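UPF0311 protein CA_C3321 (Clostridium acetobutylicum ATCC 824, PDB 3G7G) is of unknown function, a member of the UPF0311 (DUF3237) family that folds as a closed antiparallel beta-barrel related to the allene oxide cyclase-like barrels. Local coordinates at residues Y11-I17 against L152-S158; L81-A85 against P129-W133. All blocks are in the same frame, centred on the assembly; numbering follows the deposited sequence.

Contact 1. Residues Y11-I17 against L152-S158; sequences YEEVFSI and LKFYKIS
Phe154 stacks, offset, on one face of the Phe15 ring, the ring planes 15° apart and the centroids 4.5 Å from each other. Followed outward, Phe154 starts with CB, which rests over the face of the Phe15 ring and touches Val14 CG2 at 3.6 Å. CG comes next, facing Phe15 CZ, as does CD1; CD2 makes the nearest ring approach, 3.4 Å from Phe15 CE1. CE2 lies between Phe15 CE1 and Ile17 CD1, and CZ reaches only the latter, more loosely. Phe15 reaches this place because its CG sits between the backbone N and the carbonyl carbon (chi1 60°), and Phe51 stacks on its ring as well. Among the polar side chains, Glu12 and Lys156 run side by side, joined by a salt bridge, OE1 to NZ 3.4 Å, whose hydrogen bond is weak. On the other face of the sheet, Tyr11 CD1 meets Tyr155 CD1 at 3.5 Å, and Met9 of a second subunit packs on both tyrosines. Backbone bonds hold the strands together, among them Val14 N to Phe154 O (2.9 Å) and the pair between Ile17 and Leu152. First strand thus pairs antiparallel with last, the seam that closes an eight-stranded beta-barrel.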
ATOM      1  N   TYR A  11      15.712  -4.415  20.515  1.00 44.34           N
ATOM      2  CA  TYR A  11      16.038  -4.506  19.102  1.00 44.51           C
ATOM      3  C   TYR A  11      17.465  -5.017  18.922  1.00 43.71           C
ATOM      4  O   TYR A  11      18.266  -4.983  19.848  1.00 42.38           O
ATOM      5  CB  TYR A  11      15.872  -3.138  18.409  1.00 45.39           C
ATOM      6  CG  TYR A  11      16.771  -2.060  18.961  1.00 46.15           C
ATOM      7  CD1 TYR A  11      18.092  -1.955  18.553  1.00 47.06           C
ATOM      8  CD2 TYR A  11      16.308  -1.161  19.917  1.00 47.34           C
ATOM      9  CE1 TYR A  11      18.934  -0.975  19.074  1.00 47.07           C
ATOM     10  CE2 TYR A  11      17.141  -0.179  20.445  1.00 47.48           C
ATOM     11  CZ  TYR A  11      18.454  -0.092  20.021  1.00 47.39           C
ATOM     12  OH  TYR A  11      19.276   0.900  20.532  1.00 48.18           O
ATOM     13  N   GLU A  12      17.753  -5.470  17.711  1.00 42.84           N
ATOM     14  CA  GLU A  12      19.022  -6.072  17.338  1.00 42.87           C
ATOM     15  C   GLU A  12      19.442  -5.421  16.034  1.00 41.48           C
ATOM     16  O   GLU A  12      18.642  -5.416  15.097  1.00 40.90           O
ATOM     17  CB  GLU A  12      18.801  -7.557  17.021  1.00 42.98           C
ATOM     18  CG  GLU A  12      19.325  -8.551  18.006  1.00 45.23           C
ATOM     19  CD  GLU A  12      19.571  -9.926  17.357  1.00 46.15           C
ATOM     20  OE1 GLU A  12      18.844 -10.273  16.381  1.00 47.70           O
ATOM     21  OE2 GLU A  12      20.501 -10.648  17.830  1.00 51.50           O
ATOM     22  N   GLU A  13      20.665  -4.900  15.945  1.00 40.25           N
ATOM     23  CA  GLU A  13      21.217  -4.546  14.633  1.00 40.14           C
ATOM     24  C   GLU A  13      21.440  -5.830  13.845  1.00 38.29           C
ATOM     25  O   GLU A  13      22.058  -6.749  14.340  1.00 38.56           O
ATOM     26  CB  GLU A  13      22.534  -3.754  14.714  1.00 40.31           C
ATOM     27  CG  GLU A  13      22.835  -3.013  13.369  1.00 41.54           C
ATOM     28  CD  GLU A  13      24.173  -2.267  13.345  1.00 43.52           C
ATOM     29  OE1 GLU A  13      24.521  -1.607  14.360  1.00 47.55           O
ATOM     30  OE2 GLU A  13      24.865  -2.319  12.287  1.00 49.40           O
ATOM     31  N   VAL A  14      20.937  -5.895  12.624  1.00 36.32           N
ATOM     32  CA  VAL A  14      21.042  -7.119  11.851  1.00 35.23           C
ATOM     33  C   VAL A  14      22.104  -7.024  10.764  1.00 33.95           C
ATOM     34  O   VAL A  14      22.865  -7.961  10.582  1.00 34.40           O
ATOM     35  CB  VAL A  14      19.673  -7.605  11.305  1.00 35.47           C
ATOM     36  CG1 VAL A  14      18.794  -8.045  12.472  1.00 35.86           C
ATOM     37  CG2 VAL A  14      18.992  -6.562  10.486  1.00 34.77           C
ATOM     38  N   PHE A  15      22.176  -5.897  10.070  1.00 32.10           N
ATOM     39  CA  PHE A  15      23.193  -5.668   9.061  1.00 31.29           C
ATOM     40  C   PHE A  15      23.119  -4.214   8.631  1.00 29.97           C
ATOM     41  O   PHE A  15      22.230  -3.474   9.048  1.00 28.24           O
ATOM     42  CB  PHE A  15      23.010  -6.590   7.849  1.00 30.65           C
ATOM     43  CG  PHE A  15      21.670  -6.408   7.139  1.00 31.11           C
ATOM     44  CD1 PHE A  15      21.572  -5.626   6.005  1.00 27.62           C
ATOM     45  CD2 PHE A  15      20.538  -7.040   7.606  1.00 32.32           C
ATOM     46  CE1 PHE A  15      20.367  -5.463   5.351  1.00 30.15           C
ATOM     47  CE2 PHE A  15      19.310  -6.884   6.959  1.00 32.11           C
ATOM     48  CZ  PHE A  15      19.235  -6.098   5.824  1.00 31.81           C
ATOM     49  N   SER A  16      24.083  -3.810   7.828  1.00 29.96           N
ATOM     50  CA  SER A  16      24.135  -2.491   7.219  1.00 31.23           C
ATOM     51  C   SER A  16      24.253  -2.653   5.734  1.00 30.96           C
ATOM     52  O   SER A  16      24.737  -3.681   5.243  1.00 29.44           O
ATOM     53  CB  SER A  16      25.386  -1.755   7.675  1.00 31.66           C
ATOM     54  OG  SER A  16      25.399  -1.647   9.081  1.00 35.79           O
ATOM     55  N   ILE A  17      23.869  -1.617   5.011  1.00 31.49           N
ATOM     56  CA  ILE A  17      24.175  -1.548   3.586  1.00 31.96           C
ATOM     57  C   ILE A  17      24.758  -0.176   3.317  1.00 32.45           C
ATOM     58  O   ILE A  17      24.203   0.815   3.766  1.00 32.37           O
ATOM     59  CB  ILE A  17      22.935  -1.789   2.700  1.00 31.71           C
ATOM     60  CG1 ILE A  17      22.199  -3.051   3.138  1.00 31.99           C
ATOM     61  CG2 ILE A  17      23.342  -1.921   1.237  1.00 32.44           C
ATOM     62  CD1 ILE A  17      20.959  -3.380   2.318  1.00 30.06           C
ATOM     63  N   LEU A 152      22.797   2.612   5.503  1.00 36.41           N
ATOM     64  CA  LEU A 152      21.584   2.098   6.118  1.00 35.36           C
ATOM     65  C   LEU A 152      21.951   1.088   7.164  1.00 34.01           C
ATOM     66  O   LEU A 152      22.694   0.177   6.876  1.00 34.87           O
ATOM     67  CB  LEU A 152      20.717   1.417   5.072  1.00 35.50           C
ATOM     68  CG  LEU A 152      20.397   2.246   3.837  1.00 35.99           C
ATOM     69  CD1 LEU A 152      19.948   1.308   2.713  1.00 33.95           C
ATOM     70  CD2 LEU A 152      19.353   3.291   4.203  1.00 36.05           C
ATOM     71  N   LYS A 153      21.466   1.268   8.380  1.00 32.55           N
ATOM     72  CA  LYS A 153      21.608   0.290   9.452  1.00 31.98           C
ATOM     73  C   LYS A 153      20.236  -0.286   9.777  1.00 30.32           C
ATOM     74  O   LYS A 153      19.301   0.465  10.050  1.00 29.51           O
ATOM     75  CB  LYS A 153      22.206   0.932  10.701  1.00 32.33           C
ATOM     76  CG  LYS A 153      23.709   1.006  10.661  1.00 34.99           C
ATOM     77  CD  LYS A 153      24.296   2.146  11.534  1.00 35.55           C
ATOM     78  CE  LYS A 153      25.765   1.834  11.891  1.00 37.12           C
ATOM     79  NZ  LYS A 153      26.625   3.027  12.195  1.00 39.60           N
ATOM     80  N   PHE A 154      20.124  -1.611   9.747  1.00 28.61           N
ATOM     81  CA  PHE A 154      18.845  -2.284   9.833  1.00 27.91           C
ATOM     82  C   PHE A 154      18.706  -2.883  11.225  1.00 27.78           C
ATOM     83  O   PHE A 154      19.638  -3.507  11.731  1.00 25.25           O
ATOM     84  CB  PHE A 154      18.737  -3.377   8.782  1.00 27.27           C
ATOM     85  CG  PHE A 154      18.461  -2.875   7.402  1.00 26.44           C
ATOM     86  CD1 PHE A 154      17.176  -2.913   6.886  1.00 27.85           C
ATOM     87  CD2 PHE A 154      19.483  -2.395   6.609  1.00 26.35           C
ATOM     88  CE1 PHE A 154      16.918  -2.441   5.582  1.00 26.99           C
ATOM     89  CE2 PHE A 154      19.245  -1.952   5.337  1.00 25.12           C
ATOM     90  CZ  PHE A 154      17.954  -1.971   4.816  1.00 27.09           C
ATOM     91  N   TYR A 155      17.539  -2.678  11.846  1.00 27.76           N
ATOM     92  CA  TYR A 155      17.288  -3.158  13.205  1.00 28.42           C
ATOM     93  C   TYR A 155      16.046  -4.021  13.265  1.00 28.57           C
ATOM     94  O   TYR A 155      14.983  -3.645  12.789  1.00 27.10           O
ATOM     95  CB  TYR A 155      17.133  -1.992  14.155  1.00 29.28           C
ATOM     96  CG  TYR A 155      18.374  -1.152  14.312  1.00 30.10           C
ATOM     97  CD1 TYR A 155      19.321  -1.457  15.270  1.00 30.53           C
ATOM     98  CD2 TYR A 155      18.584  -0.058  13.509  1.00 29.88           C
ATOM     99  CE1 TYR A 155      20.460  -0.671  15.424  1.00 31.57           C
ATOM    100  CE2 TYR A 155      19.692   0.718  13.642  1.00 30.79           C
ATOM    101  CZ  TYR A 155      20.622   0.424  14.603  1.00 32.10           C
ATOM    102  OH  TYR A 155      21.729   1.223  14.709  1.00 32.52           O
ATOM    103  N   LYS A 156      16.189  -5.203  13.838  1.00 28.93           N
ATOM    104  CA  LYS A 156      15.061  -6.068  14.063  1.00 29.29           C
ATOM    105  C   LYS A 156      14.447  -5.689  15.393  1.00 28.81           C
ATOM    106  O   LYS A 156      15.147  -5.599  16.387  1.00 29.54           O
ATOM    107  CB  LYS A 156      15.545  -7.512  14.083  1.00 28.94           C
ATOM    108  CG  LYS A 156      14.472  -8.545  14.139  1.00 29.85           C
ATOM    109  CD  LYS A 156      14.999  -9.781  14.891  1.00 31.76           C
ATOM    110  CE  LYS A 156      14.938  -9.514  16.415  1.00 33.26           C
ATOM    111  NZ  LYS A 156      15.608 -10.559  17.241  1.00 37.87           N
ATOM    112  N   ILE A 157      13.142  -5.451  15.414  1.00 29.71           N
ATOM    113  CA  ILE A 157      12.435  -5.163  16.662  1.00 29.88           C
ATOM    114  C   ILE A 157      12.091  -6.506  17.285  1.00 30.60           C
ATOM    115  O   ILE A 157      11.453  -7.367  16.656  1.00 28.21           O
ATOM    116  CB  ILE A 157      11.157  -4.306  16.429  1.00 29.77           C
ATOM    117  CG1 ILE A 157      11.517  -2.956  15.782  1.00 28.25           C
ATOM    118  CG2 ILE A 157      10.308  -4.148  17.705  1.00 29.65           C
ATOM    119  CD1 ILE A 157      12.440  -2.088  16.567  1.00 27.79           C
ATOM    120  N   SER A 158      12.544  -6.663  18.529  1.00 31.75           N
ATOM    121  CA  SER A 158      12.289  -7.849  19.316  1.00 33.18           C
ATOM    122  C   SER A 158      10.968  -7.704  20.065  1.00 34.52           C
ATOM    123  O   SER A 158      10.332  -8.730  20.361  1.00 36.82           O
ATOM    124  CB  SER A 158      13.419  -8.081  20.329  1.00 33.42           C
ATOM    125  OG  SER A 158      14.688  -7.798  19.758  1.00 33.19           O
TER

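Contact 2. Residues L81-A85 against P129-W133; sequences LDDGA and PKYKW
Tyr131 and Asp83 reach for each other from opposite directions across two loops, and the tight part of the contact is built round the phenol. Its OH gives a hydrogen bond of 2.6 Å to Asp83 OD2, which lies at the edge of the ring, while the hydroxyl approaches from above the carboxylate plane; the two planes stand 77° apart. Ala85 CB presses on Tyr131 CE2 at 3.3 Å, and Leu81 CD1 touches Tyr131 CE1 at 3.6 Å. Phe51 packs against both Leu81 and Tyr131, and Tyr131 is buried although it belongs to a loop. The receiving loop is a type I beta turn, Leu81 to Gly84, that forms the hairpin connection between strands 71-81 and 86-96 of the barrel. Within it Asp83 makes an Asx turn: OD1 accepts from Ala85 N at 3.0 Å, nearly straight at 166°. With CG placed between the backbone N and the carbonyl carbon (chi1 71°), the carboxylate can serve its own turn through one oxygen and the neighbouring loop through the other. The looser side is ionic. Lys130, fully extended, runs toward Asp83 from its own loop, alongside Tyr131, and brings NZ to 3.1 Å from Asp83 OD2, on the anti side of the carboxylate and from the same face as the hydroxyl. Two donors therefore share OD2, and their charge and polarity would be expected to stabilise the ionised carboxylate. Both Lys130 and Asp83 are solvent-exposed, and Lys130 adds little buried surface; besides NZ, its CD passes 3.8 Å from Asp83 OD2.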
ATOM      1  N   LEU A  81      23.199 -12.501  -0.971  1.00 26.93           N
ATOM      2  CA  LEU A  81      24.172 -12.868   0.016  1.00 27.77           C
ATOM      3  C   LEU A  81      25.196 -13.856  -0.535  1.00 28.43           C
ATOM      4  O   LEU A  81      24.969 -14.524  -1.538  1.00 28.01           O
ATOM      5  CB  LEU A  81      23.489 -13.451   1.242  1.00 27.66           C
ATOM      6  CG  LEU A  81      22.517 -12.535   1.969  1.00 27.55           C
ATOM      7  CD1 LEU A  81      22.213 -13.134   3.348  1.00 26.68           C
ATOM      8  CD2 LEU A  81      23.119 -11.153   2.103  1.00 24.57           C
ATOM      9  N   ASP A  82      26.304 -13.953   0.178  1.00 28.39           N
ATOM     10  CA  ASP A  82      27.425 -14.755  -0.226  1.00 29.77           C
ATOM     11  C   ASP A  82      27.135 -16.268  -0.182  1.00 29.67           C
ATOM     12  O   ASP A  82      27.838 -17.019  -0.804  1.00 30.12           O
ATOM     13  CB  ASP A  82      28.643 -14.416   0.641  1.00 30.10           C
ATOM     14  CG  ASP A  82      28.406 -14.693   2.113  1.00 32.72           C
ATOM     15  OD1 ASP A  82      27.219 -14.949   2.486  1.00 35.33           O
ATOM     16  OD2 ASP A  82      29.399 -14.634   2.888  1.00 33.48           O
ATOM     17  N   ASP A  83      26.106 -16.700   0.541  1.00 29.51           N
ATOM     18  CA  ASP A  83      25.652 -18.087   0.483  1.00 29.29           C
ATOM     19  C   ASP A  83      24.676 -18.324  -0.674  1.00 28.91           C
ATOM     20  O   ASP A  83      24.122 -19.393  -0.784  1.00 29.71           O
ATOM     21  CB  ASP A  83      25.008 -18.509   1.811  1.00 29.82           C
ATOM     22  CG  ASP A  83      23.640 -17.841   2.074  1.00 30.11           C
ATOM     23  OD1 ASP A  83      23.165 -16.989   1.270  1.00 31.51           O
ATOM     24  OD2 ASP A  83      23.044 -18.178   3.112  1.00 28.45           O
ATOM     25  N   GLY A  84      24.458 -17.313  -1.508  1.00 28.08           N
ATOM     26  CA  GLY A  84      23.609 -17.418  -2.691  1.00 27.41           C
ATOM     27  C   GLY A  84      22.143 -17.008  -2.540  1.00 26.69           C
ATOM     28  O   GLY A  84      21.434 -16.908  -3.546  1.00 26.17           O
ATOM     29  N   ALA A  85      21.681 -16.782  -1.317  1.00 26.33           N
ATOM     30  CA  ALA A  85      20.282 -16.364  -1.034  1.00 26.16           C
ATOM     31  C   ALA A  85      20.023 -14.930  -1.456  1.00 26.23           C
ATOM     32  O   ALA A  85      20.904 -14.098  -1.380  1.00 26.54           O
ATOM     33  CB  ALA A  85      19.989 -16.500   0.448  1.00 25.93           C
ATOM     34  N   PRO A 129      14.074 -21.051   3.948  1.00 27.79           N
ATOM     35  CA  PRO A 129      13.870 -21.129   5.409  1.00 27.83           C
ATOM     36  C   PRO A 129      14.896 -20.439   6.307  1.00 28.04           C
ATOM     37  O   PRO A 129      14.563 -20.031   7.404  1.00 28.40           O
ATOM     38  CB  PRO A 129      13.915 -22.649   5.671  1.00 29.05           C
ATOM     39  CG  PRO A 129      13.302 -23.208   4.461  1.00 29.48           C
ATOM     40  CD  PRO A 129      13.898 -22.383   3.338  1.00 26.87           C
ATOM     41  N   LYS A 130      16.129 -20.291   5.858  1.00 28.35           N
ATOM     42  CA  LYS A 130      17.153 -19.668   6.674  1.00 28.26           C
ATOM     43  C   LYS A 130      16.808 -18.201   6.880  1.00 28.35           C
ATOM     44  O   LYS A 130      17.126 -17.651   7.921  1.00 28.39           O
ATOM     45  CB  LYS A 130      18.509 -19.803   6.009  1.00 28.39           C
ATOM     46  CG  LYS A 130      19.663 -19.406   6.849  1.00 29.12           C
ATOM     47  CD  LYS A 130      20.934 -19.411   6.063  1.00 28.55           C
ATOM     48  CE  LYS A 130      22.131 -19.061   6.971  1.00 31.83           C
ATOM     49  NZ  LYS A 130      23.366 -18.835   6.143  1.00 33.49           N
ATOM     50  N   TYR A 131      16.146 -17.587   5.908  1.00 27.66           N
ATOM     51  CA  TYR A 131      15.810 -16.146   5.986  1.00 28.17           C
ATOM     52  C   TYR A 131      14.312 -15.829   6.114  1.00 27.95           C
ATOM     53  O   TYR A 131      13.932 -14.641   5.999  1.00 27.74           O
ATOM     54  CB  TYR A 131      16.398 -15.403   4.770  1.00 27.64           C
ATOM     55  CG  TYR A 131      17.885 -15.633   4.682  1.00 28.74           C
ATOM     56  CD1 TYR A 131      18.762 -14.950   5.522  1.00 27.29           C
ATOM     57  CD2 TYR A 131      18.411 -16.578   3.801  1.00 25.80           C
ATOM     58  CE1 TYR A 131      20.115 -15.194   5.472  1.00 28.15           C
ATOM     59  CE2 TYR A 131      19.740 -16.832   3.763  1.00 26.65           C
ATOM     60  CZ  TYR A 131      20.587 -16.133   4.596  1.00 27.23           C
ATOM     61  OH  TYR A 131      21.916 -16.371   4.526  1.00 30.23           O
ATOM     62  N   LYS A 132      13.470 -16.825   6.414  1.00 27.49           N
ATOM     63  CA  LYS A 132      12.034 -16.542   6.502  1.00 27.72           C
ATOM     64  C   LYS A 132      11.657 -15.633   7.713  1.00 27.87           C
ATOM     65  O   LYS A 132      10.613 -14.940   7.691  1.00 25.49           O
ATOM     66  CB  LYS A 132      11.197 -17.816   6.414  1.00 27.77           C
ATOM     67  CG  LYS A 132      11.130 -18.387   4.984  1.00 28.10           C
ATOM     68  CD  LYS A 132      10.263 -17.532   4.022  1.00 25.52           C
ATOM     69  CE  LYS A 132      10.369 -18.044   2.604  1.00 27.47           C
ATOM     70  NZ  LYS A 132       9.371 -17.471   1.598  1.00 25.18           N
ATOM     71  N   TRP A 133      12.530 -15.617   8.728  1.00 27.70           N
ATOM     72  CA  TRP A 133      12.376 -14.752   9.880  1.00 27.89           C
ATOM     73  C   TRP A 133      12.313 -13.272   9.495  1.00 27.73           C
ATOM     74  O   TRP A 133      11.708 -12.482  10.207  1.00 27.87           O
ATOM     75  CB  TRP A 133      13.507 -14.977  10.885  1.00 29.15           C
ATOM     76  CG  TRP A 133      14.886 -14.589  10.408  1.00 30.59           C
ATOM     77  CD1 TRP A 133      15.799 -15.390   9.749  1.00 31.03           C
ATOM     78  CD2 TRP A 133      15.528 -13.321  10.582  1.00 31.35           C
ATOM     79  NE1 TRP A 133      16.950 -14.670   9.470  1.00 29.56           N
ATOM     80  CE2 TRP A 133      16.814 -13.407   9.978  1.00 30.66           C
ATOM     81  CE3 TRP A 133      15.134 -12.104  11.162  1.00 31.29           C
ATOM     82  CZ2 TRP A 133      17.706 -12.323   9.955  1.00 31.75           C
ATOM     83  CZ3 TRP A 133      16.028 -11.032  11.138  1.00 30.72           C
ATOM     84  CH2 TRP A 133      17.292 -11.151  10.547  1.00 31.15           C
TER

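Both contacts belong to one eight-stranded antiparallel barrel, their centres about 16 Å apart. Contact 1 brackets contact 2 along the chain: residues 11-17 come first, then 81-85 and 129-133, and 152-158 last. Contact 1 joins two neighbouring strands of the wall, whereas contact 2 joins the connection between strands 71-81 and 86-96 to the loop linking 117-126 with 139-144, farther from the centre of the chain. They touch through Trp133, whose CH2 lies 4.0 Å from Val14 CG1 and whose CZ3 packs on Lys156. Phe51 is a second common neighbour of the two contacts. The loop 129-133 thus bridges the closing seam and the 81-85 hairpin turn.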